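Local coordinates for glycosyl hydrolases family 31 family protein (Aspergillus niger, PDB 6DRU), which hydrolyses xyloglucan oligosaccharides, releasing alpha-xylose from their non-reducing terminal glucose, as a glycosidase of family 31, at residues A442-I447 with S467-G472; S323-V328 with I394-G399; Y593-Y598 with E710-G715. All blocks are in the same frame, centred on the assembly; numbering follows the deposited sequence.

How the contacts relate
Contacts 1 and 2 adjoin in the TIM-barrel domain, their centres about 9 Å apart, and both reach the same curled sheet. Contact 2 pairs the barrel strands 319-328 and 391-394 where they run into the sugar site; contact 1 lays helix 439-455 against strand 467-469. Arg-470 of contact 1 joins them by a salt bridge to Asp-398 of contact 2. Along the chain the three follow in series, contact 2 first. Contacts 1 and 2 carry residues of the xylose site and both touch the bound sugar; contact 3, its centre about 30 Å from contact 1 and 36 Å from contact 2, joins helices 582-594 and 596-609 to the C-terminal end of the chain.

Contact 1: residues A442-I447 with S467-G472; sequences AHQQAI and SLSRSG. With XYS (alpha-D-xylopyranose), chain N.
Gln-444 lays its side chain along Ser-469, with CG 3.9 Å from Ser-469 OG and NE2 3.9 Å from Ser-469 CB. CG lies beside the backbone N (chi1 -60°) and the chain runs on extended, which carries the amide to the turn after the strand. There Gln-444 OE1 comes 3.6 Å from Gly-472 CA. Both ends of this buried amide are satisfied outside the contact, NE2 by Ser-481 and OE1 by Ser-476. A water joins the backbone O of Gln-444, to which it donates at 2.9 Å, to Ser-467 OG, also hydrogen-bonded to Ser-481 OG. One helical turn on, Ile-447 CG2 lies loosely, 4.4 Å from Ser-467 CB.

On the strand side, Ser-469 OG donates to the carbonyl O of Ser-471, in the carbonyl plane and on a lone pair, bracing the turn that carries Arg-470. Arg-470, which does not touch the helix segment, donates from NH1 to xylose O2 at 3.2 Å, while NH2 makes a salt bridge to Asp-398. The contact is the helix-on-strand packing of a TIM barrel: helix 439-455 covers the outer side of strand 467-469, which runs between parallel strands 391-394 and 481-484, and helix 370-385 flanks His-443.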
loop_
_atom_site.group_PDB
_atom_site.type_symbol
_atom_site.label_atom_id
_atom_site.label_comp_id
_atom_site.label_asym_id
_atom_site.label_seq_id
_atom_site.Cartn_x
_atom_site.Cartn_y
_atom_site.Cartn_z
ATOM N N ALA A 442 -17.579 21.406 -3.600
ATOM C CA ALA A 442 -18.891 20.781 -3.712
ATOM C C ALA A 442 -19.833 21.217 -2.601
ATOM O O ALA A 442 -21.054 21.140 -2.777
ATOM C CB ALA A 442 -18.752 19.258 -3.710
ATOM N N HIS A 443 -19.298 21.664 -1.462
ATOM C CA HIS A 443 -20.153 22.194 -0.405
ATOM C C HIS A 443 -20.751 23.537 -0.810
ATOM O O HIS A 443 -21.941 23.785 -0.585
ATOM C CB HIS A 443 -19.364 22.317 0.898
ATOM C CG HIS A 443 -20.224 22.484 2.112
ATOM N ND1 HIS A 443 -21.342 21.713 2.344
ATOM C CD2 HIS A 443 -20.124 23.326 3.168
ATOM C CE1 HIS A 443 -21.896 22.075 3.487
ATOM N NE2 HIS A 443 -21.174 23.048 4.009
ATOM N N GLN A 444 -19.938 24.421 -1.401
ATOM C CA GLN A 444 -20.481 25.637 -1.998
ATOM C C GLN A 444 -21.518 25.298 -3.059
ATOM O O GLN A 444 -22.574 25.937 -3.136
ATOM C CB GLN A 444 -19.359 26.474 -2.616
ATOM C CG GLN A 444 -18.281 26.922 -1.650
ATOM C CD GLN A 444 -17.210 27.750 -2.335
ATOM O OE1 GLN A 444 -16.303 27.213 -2.970
ATOM N NE2 GLN A 444 -17.315 29.067 -2.216
ATOM N N GLN A 445 -21.226 24.290 -3.885
ATOM C CA GLN A 445 -22.139 23.885 -4.948
ATOM C C GLN A 445 -23.488 23.440 -4.398
ATOM O O GLN A 445 -24.518 23.642 -5.050
ATOM C CB GLN A 445 -21.495 22.766 -5.771
ATOM C CG GLN A 445 -22.378 22.180 -6.860
ATOM C CD GLN A 445 -21.792 20.920 -7.470
ATOM O OE1 GLN A 445 -21.051 20.184 -6.817
ATOM N NE2 GLN A 445 -22.123 20.664 -8.730
ATOM N N ALA A 446 -23.506 22.841 -3.205
ATOM C CA ALA A 446 -24.765 22.378 -2.630
ATOM C C ALA A 446 -25.745 23.529 -2.423
ATOM O O ALA A 446 -26.935 23.401 -2.737
ATOM C CB ALA A 446 -24.502 21.650 -1.312
ATOM N N ILE A 447 -25.267 24.664 -1.909
ATOM C CA ILE A 447 -26.161 25.802 -1.698
ATOM C C ILE A 447 -26.387 26.560 -2.996
ATOM O O ILE A 447 -27.475 27.107 -3.217
ATOM C CB ILE A 447 -25.624 26.728 -0.594
ATOM C CG1 ILE A 447 -25.561 25.990 0.736
ATOM C CG2 ILE A 447 -26.493 27.956 -0.441
ATOM C CD1 ILE A 447 -24.198 25.494 1.048
ATOM N N SER A 467 -23.651 32.963 0.147
ATOM C CA SER A 467 -23.185 32.039 1.166
ATOM C C SER A 467 -21.796 32.468 1.618
ATOM O O SER A 467 -21.031 33.056 0.849
ATOM C CB SER A 467 -23.149 30.590 0.659
ATOM O OG SER A 467 -22.091 30.395 -0.262
ATOM N N LEU A 468 -21.481 32.182 2.877
ATOM C CA LEU A 468 -20.199 32.541 3.471
ATOM C C LEU A 468 -19.416 31.256 3.707
ATOM O O LEU A 468 -19.787 30.443 4.561
ATOM C CB LEU A 468 -20.400 33.323 4.768
ATOM C CG LEU A 468 -19.160 33.784 5.536
ATOM C CD1 LEU A 468 -18.277 34.670 4.673
ATOM C CD2 LEU A 468 -19.572 34.517 6.799
ATOM N N SER A 469 -18.338 31.073 2.949
ATOM C CA SER A 469 -17.530 29.864 2.999
ATOM C C SER A 469 -16.114 30.194 3.449
ATOM O O SER A 469 -15.603 31.290 3.198
ATOM C CB SER A 469 -17.496 29.170 1.631
ATOM O OG SER A 469 -16.487 28.177 1.583
ATOM N N ARG A 470 -15.480 29.228 4.112
ATOM C CA ARG A 470 -14.111 29.368 4.590
ATOM C C ARG A 470 -13.103 28.627 3.723
ATOM O O ARG A 470 -11.907 28.650 4.026
ATOM C CB ARG A 470 -14.003 28.871 6.034
ATOM C CG ARG A 470 -12.952 29.583 6.868
ATOM C CD ARG A 470 -12.936 29.046 8.286
ATOM N NE ARG A 470 -12.549 27.641 8.335
ATOM C CZ ARG A 470 -12.654 26.878 9.417
ATOM N NH1 ARG A 470 -13.142 27.385 10.541
ATOM N NH2 ARG A 470 -12.276 25.608 9.374
ATOM N N SER A 471 -13.556 27.966 2.660
ATOM C CA SER A 471 -12.668 27.193 1.806
ATOM C C SER A 471 -13.269 27.120 0.408
ATOM O O SER A 471 -14.388 27.577 0.163
ATOM C CB SER A 471 -12.427 25.794 2.382
ATOM O OG SER A 471 -11.367 25.136 1.710
ATOM N N GLY A 472 -12.507 26.534 -0.505
ATOM C CA GLY A 472 -12.942 26.435 -1.883
ATOM C C GLY A 472 -11.854 25.804 -2.714
ATOM O O GLY A 472 -10.959 25.145 -2.180
HETATM C C1 XYS N . -15.219 28.668 13.362
HETATM C C2 XYS N . -15.377 29.866 12.455
HETATM C C3 XYS N . -15.832 31.051 13.277
HETATM C C4 XYS N . -17.071 30.679 14.063
HETATM C C5 XYS N . -16.812 29.403 14.834
HETATM O O1 XYS N . -14.275 28.963 14.365
HETATM O O2 XYS N . -14.148 30.156 11.834
HETATM O O3 XYS N . -16.121 32.137 12.428
HETATM O O4 XYS N . -17.381 31.715 14.964
HETATM O O5 XYS N . -16.463 28.362 13.947
HETATM O O HOH W 1 -22.418 28.711 -2.482
#

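Contact 2: residues S323-V328 with I394-G399; sequences SLWPSV and IDQADG. With XYS (alpha-D-xylopyranose), chain N; BGC (beta-D-glucopyranose), chain F.
This is a parallel strand pair opening into an active-site wall: Leu-324, just before the break in strand 319-328, bridges Ile-394, the last residue of strand 391-394, and the residues that follow, Trp-325 and Asp-395, line the xylose site. A weak backbone bond runs from Asp-395 N to Leu-324 O, and one water donates to both Leu-324 O and Asp-395 O. The side chains of the bridge lie side by side, Leu-324 CD2 being 3.9 Å from Ile-394 CG2.

Trp-325 meets both Asp-395 and Gln-396. Trp-325 NE1 donates weakly to Asp-395 OD1 at 3.1 Å, the N-H tilted well off the line (130°) and the carboxylate turned steeply from the ring. On one indole face Gln-396 lays its CG, 3.7 Å from the centroid of the six-membered ring of Trp-325, as a CH-pi contact, and its amide plane is only 26° from the ring. The indole edge faces the sugars.

Asp-395 is an active-site residue. Its CG, anti to the backbone N (chi1 -177°), places Asp-395 OD1 3.0 Å from C1 of the xylose. As an active-site aspartate of family 31 it is probably the nucleophile. A second water donates to the same OD1 and links it to Ser-323 OG, and Arg-470 forms a long, weak ion pair with OD2.

Further along, Pro-326 packs its CG on Ala-397 CB at 4.2 Å. Behind the pair stands helix 439-455, whose His-443 and Ile-447 cover Ile-394, while strand 360-364 borders Pro-326 and Ser-327.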
loop_
_atom_site.group_PDB
_atom_site.type_symbol
_atom_site.label_atom_id
_atom_site.label_comp_id
_atom_site.label_asym_id
_atom_site.label_seq_id
_atom_site.Cartn_x
_atom_site.Cartn_y
_atom_site.Cartn_z
ATOM N N SER A 323 -25.627 29.740 10.419
ATOM C CA SER A 323 -24.451 28.891 10.319
ATOM C C SER A 323 -24.834 27.417 10.319
ATOM O O SER A 323 -25.806 27.005 10.959
ATOM C CB SER A 323 -23.487 29.167 11.476
ATOM O OG SER A 323 -22.502 28.153 11.580
ATOM N N LEU A 324 -24.053 26.622 9.590
ATOM C CA LEU A 324 -24.206 25.175 9.596
ATOM C C LEU A 324 -22.836 24.532 9.439
ATOM O O LEU A 324 -21.989 25.029 8.691
ATOM C CB LEU A 324 -25.151 24.694 8.486
ATOM C CG LEU A 324 -24.745 24.944 7.032
ATOM C CD1 LEU A 324 -25.094 23.746 6.166
ATOM C CD2 LEU A 324 -25.419 26.197 6.502
ATOM N N TRP A 325 -22.623 23.437 10.161
ATOM C CA TRP A 325 -21.410 22.645 10.060
ATOM C C TRP A 325 -21.687 21.343 9.315
ATOM O O TRP A 325 -22.814 20.838 9.338
ATOM C CB TRP A 325 -20.837 22.320 11.444
ATOM C CG TRP A 325 -20.013 23.417 12.039
ATOM C CD1 TRP A 325 -20.122 24.753 11.793
ATOM C CD2 TRP A 325 -18.947 23.268 12.985
ATOM N NE1 TRP A 325 -19.190 25.446 12.528
ATOM C CE2 TRP A 325 -18.457 24.556 13.269
ATOM C CE3 TRP A 325 -18.362 22.168 13.620
ATOM C CZ2 TRP A 325 -17.411 24.776 14.161
ATOM C CZ3 TRP A 325 -17.322 22.388 14.504
ATOM C CH2 TRP A 325 -16.857 23.682 14.766
ATOM N N PRO A 326 -20.684 20.777 8.639
ATOM C CA PRO A 326 -20.893 19.519 7.911
ATOM C C PRO A 326 -20.878 18.281 8.795
ATOM O O PRO A 326 -21.066 17.174 8.277
ATOM C CB PRO A 326 -19.715 19.502 6.928
ATOM C CG PRO A 326 -18.630 20.218 7.655
ATOM C CD PRO A 326 -19.310 21.288 8.476
ATOM N N SER A 327 -20.676 18.436 10.098
ATOM C CA SER A 327 -20.561 17.296 10.994
ATOM C C SER A 327 -21.934 16.746 11.358
ATOM O O SER A 327 -22.914 17.487 11.491
ATOM C CB SER A 327 -19.808 17.690 12.266
ATOM O OG SER A 327 -20.409 18.813 12.883
ATOM N N VAL A 328 -21.995 15.426 11.526
ATOM C CA VAL A 328 -23.208 14.736 11.944
ATOM C C VAL A 328 -22.860 13.821 13.107
ATOM O O VAL A 328 -21.900 13.047 13.028
ATOM C CB VAL A 328 -23.830 13.923 10.792
ATOM C CG1 VAL A 328 -25.062 13.171 11.276
ATOM C CG2 VAL A 328 -24.173 14.832 9.622
ATOM N N ILE A 394 -21.576 28.494 5.601
ATOM C CA ILE A 394 -21.092 27.114 5.531
ATOM C C ILE A 394 -19.672 27.099 6.086
ATOM O O ILE A 394 -18.685 27.233 5.361
ATOM C CB ILE A 394 -21.185 26.546 4.121
ATOM C CG1 ILE A 394 -20.878 27.630 3.084
ATOM C CG2 ILE A 394 -22.556 25.961 3.928
ATOM C CD1 ILE A 394 -20.879 27.132 1.653
ATOM N N ASP A 395 -19.578 26.912 7.393
ATOM C CA ASP A 395 -18.336 27.023 8.135
ATOM C C ASP A 395 -17.727 25.643 8.356
ATOM O O ASP A 395 -18.433 24.630 8.376
ATOM C CB ASP A 395 -18.603 27.715 9.474
ATOM C CG ASP A 395 -17.349 27.937 10.286
ATOM O OD1 ASP A 395 -17.410 27.736 11.517
ATOM O OD2 ASP A 395 -16.304 28.284 9.698
ATOM N N GLN A 396 -16.401 25.614 8.498
ATOM C CA GLN A 396 -15.673 24.422 8.941
ATOM C C GLN A 396 -15.844 23.251 7.977
ATOM O O GLN A 396 -15.951 22.095 8.390
ATOM C CB GLN A 396 -16.092 24.022 10.356
ATOM C CG GLN A 396 -15.540 24.942 11.417
ATOM C CD GLN A 396 -14.349 24.347 12.127
ATOM O OE1 GLN A 396 -14.402 23.214 12.598
ATOM N NE2 GLN A 396 -13.263 25.106 12.205
ATOM N N ALA A 397 -15.862 23.547 6.680
ATOM C CA ALA A 397 -16.029 22.533 5.644
ATOM C C ALA A 397 -14.769 22.391 4.792
ATOM O O ALA A 397 -14.837 22.291 3.566
ATOM C CB ALA A 397 -17.233 22.852 4.766
ATOM N N ASP A 398 -13.603 22.371 5.442
ATOM C CA ASP A 398 -12.348 22.254 4.707
ATOM C C ASP A 398 -12.195 20.882 4.063
ATOM O O ASP A 398 -11.586 20.767 2.992
ATOM C CB ASP A 398 -11.167 22.543 5.634
ATOM C CG ASP A 398 -11.149 23.982 6.130
ATOM O OD1 ASP A 398 -11.920 24.306 7.061
ATOM O OD2 ASP A 398 -10.363 24.791 5.590
ATOM N N GLY A 399 -12.734 19.848 4.682
ATOM C CA GLY A 399 -12.652 18.510 4.139
ATOM C C GLY A 399 -11.714 17.632 4.950
ATOM O O GLY A 399 -10.697 18.089 5.490
HETATM C C1 XYS N . -15.219 28.668 13.362
HETATM C C2 XYS N . -15.377 29.866 12.455
HETATM C C3 XYS N . -15.832 31.051 13.277
HETATM C C4 XYS N . -17.071 30.679 14.063
HETATM C C5 XYS N . -16.812 29.403 14.834
HETATM O O1 XYS N . -14.275 28.963 14.365
HETATM O O2 XYS N . -14.148 30.156 11.834
HETATM O O3 XYS N . -16.121 32.137 12.428
HETATM O O4 XYS N . -17.381 31.715 14.964
HETATM O O5 XYS N . -16.463 28.362 13.947
HETATM C C2 BGC F . -10.606 25.463 18.242
HETATM C C3 BGC F . -10.751 24.917 16.864
HETATM C C4 BGC F . -12.228 24.983 16.432
HETATM C C5 BGC F . -12.771 26.368 16.647
HETATM C C6 BGC F . -14.263 26.386 16.339
HETATM C C1 BGC F . -11.178 26.857 18.251
HETATM O O2 BGC F . -9.214 25.497 18.629
HETATM O O3 BGC F . -10.311 23.607 16.847
HETATM O O4 BGC F . -12.339 24.654 15.066
HETATM O O5 BGC F . -12.580 26.766 17.990
HETATM O O6 BGC F . -14.851 27.532 16.917
HETATM O O HOH W 2 -19.832 29.161 12.088
HETATM O O HOH W 3 -20.629 23.979 6.467
#

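Contact 3: residues Y593-Y598 with E710-G715; sequences YQLGAY and EELLSG
With CG of Tyr-598 swung away from the backbone N (chi1 -173°) and CG of Leu-712 set between its N and carbonyl carbon (chi1 82°), a methyl of the leucine comes to rest over one face of the phenol ring. Leu-712 CD1 is 4.3 Å from the Tyr-598 ring centroid, 18° off the normal and offset toward the rim near CD1 of the tyrosine. Beside it the ring also approaches the leucine backbone: Tyr-598 CD1 lies near Leu-712 O. The phenol OH reaches past the contact to the carbonyl of Phe-645, to Arg-648 N, and weakly to Leu-649 N at the start of strand 649-651, which fixes the far end of the ring.

The helical run 582-609 breaks at Leu-595, which ends helix 582-594 and sits at the N-cap position of helix 596-609. This break meets the chain around and after helix 709-712, which follows strand 703-705 of the C-terminal antiparallel sheet, so the contact ties helices after the barrel strands to the C-terminal part of the chain.

Leu-595 CD2 touches both neighbours, Leu-712 CD1 and Leu-713 CD1, each at 4.2 Å. Leu-713 starts out pointing away from 593-598, but its end returns to meet Gln-594, with CD2 near NE2 of that extended, obliquely lying chain at the more exposed rim. Ala-597 presses CB on Leu-713 O at 3.5 Å and on Ser-714 O. Gly-715 leaves the helical turn with positive phi, and its CA passes Ala-597 O at 3.9 Å, while its own carbonyl O accepts a hydrogen bond from Ser-601 of helix 596-609.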
loop_
_atom_site.group_PDB
_atom_site.type_symbol
_atom_site.label_atom_id
_atom_site.label_comp_id
_atom_site.label_asym_id
_atom_site.label_seq_id
_atom_site.Cartn_x
_atom_site.Cartn_y
_atom_site.Cartn_z
ATOM N N TYR A 593 -21.833 52.589 2.648
ATOM C CA TYR A 593 -23.026 52.760 1.826
ATOM C C TYR A 593 -22.844 53.869 0.798
ATOM O O TYR A 593 -23.469 53.829 -0.268
ATOM C CB TYR A 593 -24.242 53.046 2.707
ATOM C CG TYR A 593 -24.704 51.848 3.501
ATOM C CD1 TYR A 593 -25.416 50.824 2.893
ATOM C CD2 TYR A 593 -24.427 51.739 4.857
ATOM C CE1 TYR A 593 -25.839 49.724 3.610
ATOM C CE2 TYR A 593 -24.846 50.642 5.585
ATOM C CZ TYR A 593 -25.553 49.637 4.955
ATOM O OH TYR A 593 -25.976 48.539 5.670
ATOM N N GLN A 594 -22.001 54.861 1.094
ATOM C CA GLN A 594 -21.740 55.921 0.127
ATOM C C GLN A 594 -20.944 55.406 -1.066
ATOM O O GLN A 594 -21.048 55.960 -2.166
ATOM C CB GLN A 594 -21.005 57.079 0.802
ATOM C CG GLN A 594 -20.959 58.354 -0.025
ATOM C CD GLN A 594 -20.240 59.483 0.688
ATOM O OE1 GLN A 594 -19.824 59.341 1.840
ATOM N NE2 GLN A 594 -20.092 60.613 0.008
ATOM N N LEU A 595 -20.156 54.349 -0.871
ATOM C CA LEU A 595 -19.388 53.730 -1.940
ATOM C C LEU A 595 -20.189 52.678 -2.702
ATOM O O LEU A 595 -19.598 51.878 -3.437
ATOM C CB LEU A 595 -18.109 53.106 -1.375
ATOM C CG LEU A 595 -17.039 54.066 -0.855
ATOM C CD1 LEU A 595 -16.162 53.385 0.188
ATOM C CD2 LEU A 595 -16.195 54.604 -2.002
ATOM N N GLY A 596 -21.516 52.665 -2.542
ATOM C CA GLY A 596 -22.320 51.609 -3.138
ATOM C C GLY A 596 -22.256 51.582 -4.654
ATOM O O GLY A 596 -22.168 50.513 -5.261
ATOM N N ALA A 597 -22.305 52.758 -5.286
ATOM C CA ALA A 597 -22.205 52.812 -6.741
ATOM C C ALA A 597 -20.843 52.323 -7.214
ATOM O O ALA A 597 -20.744 51.598 -8.211
ATOM C CB ALA A 597 -22.470 54.235 -7.234
ATOM N N TYR A 598 -19.779 52.717 -6.511
ATOM C CA TYR A 598 -18.440 52.251 -6.854
ATOM C C TYR A 598 -18.312 50.746 -6.648
ATOM O O TYR A 598 -17.707 50.048 -7.470
ATOM C CB TYR A 598 -17.409 53.001 -6.012
ATOM C CG TYR A 598 -15.969 52.746 -6.384
ATOM C CD1 TYR A 598 -15.423 53.283 -7.543
ATOM C CD2 TYR A 598 -15.146 51.988 -5.563
ATOM C CE1 TYR A 598 -14.102 53.062 -7.878
ATOM C CE2 TYR A 598 -13.825 51.761 -5.889
ATOM C CZ TYR A 598 -13.308 52.300 -7.047
ATOM O OH TYR A 598 -11.991 52.078 -7.375
ATOM N N GLU A 710 -15.716 62.702 -6.994
ATOM C CA GLU A 710 -17.127 62.682 -7.342
ATOM C C GLU A 710 -17.407 61.749 -8.514
ATOM O O GLU A 710 -18.536 61.263 -8.648
ATOM C CB GLU A 710 -17.603 64.110 -7.630
ATOM C CG GLU A 710 -19.080 64.246 -7.955
ATOM C CD GLU A 710 -19.348 64.332 -9.440
ATOM O OE1 GLU A 710 -18.391 64.184 -10.231
ATOM O OE2 GLU A 710 -20.520 64.555 -9.811
ATOM N N GLU A 711 -16.402 61.466 -9.349
ATOM C CA GLU A 711 -16.591 60.516 -10.441
ATOM C C GLU A 711 -16.559 59.079 -9.940
ATOM O O GLU A 711 -17.383 58.256 -10.357
ATOM C CB GLU A 711 -15.510 60.685 -11.506
ATOM C CG GLU A 711 -14.981 62.083 -11.689
ATOM C CD GLU A 711 -13.777 62.108 -12.611
ATOM O OE1 GLU A 711 -13.966 62.063 -13.845
ATOM O OE2 GLU A 711 -12.638 62.144 -12.099
ATOM N N LEU A 712 -15.613 58.757 -9.054
ATOM C CA LEU A 712 -15.543 57.401 -8.521
ATOM C C LEU A 712 -16.758 57.082 -7.664
ATOM O O LEU A 712 -17.227 55.938 -7.659
ATOM C CB LEU A 712 -14.238 57.209 -7.739
ATOM C CG LEU A 712 -14.082 57.660 -6.284
ATOM C CD1 LEU A 712 -14.492 56.564 -5.309
ATOM C CD2 LEU A 712 -12.647 58.094 -6.024
ATOM N N LEU A 713 -17.292 58.075 -6.950
ATOM C CA LEU A 713 -18.535 57.875 -6.218
ATOM C C LEU A 713 -19.724 57.693 -7.150
ATOM O O LEU A 713 -20.768 57.196 -6.714
ATOM C CB LEU A 713 -18.783 59.050 -5.272
ATOM C CG LEU A 713 -18.499 58.824 -3.786
ATOM C CD1 LEU A 713 -17.063 58.391 -3.560
ATOM C CD2 LEU A 713 -18.807 60.082 -2.991
ATOM N N SER A 714 -19.590 58.082 -8.423
ATOM C CA SER A 714 -20.664 57.903 -9.392
ATOM C C SER A 714 -20.698 56.498 -9.980
ATOM O O SER A 714 -21.752 56.072 -10.466
ATOM C CB SER A 714 -20.531 58.919 -10.528
ATOM O OG SER A 714 -19.569 58.487 -11.474
ATOM N N GLY A 715 -19.578 55.772 -9.943
ATOM C CA GLY A 715 -19.475 54.444 -10.493
ATOM C C GLY A 715 -18.913 54.385 -11.903
ATOM O O GLY A 715 -18.346 53.354 -12.289
#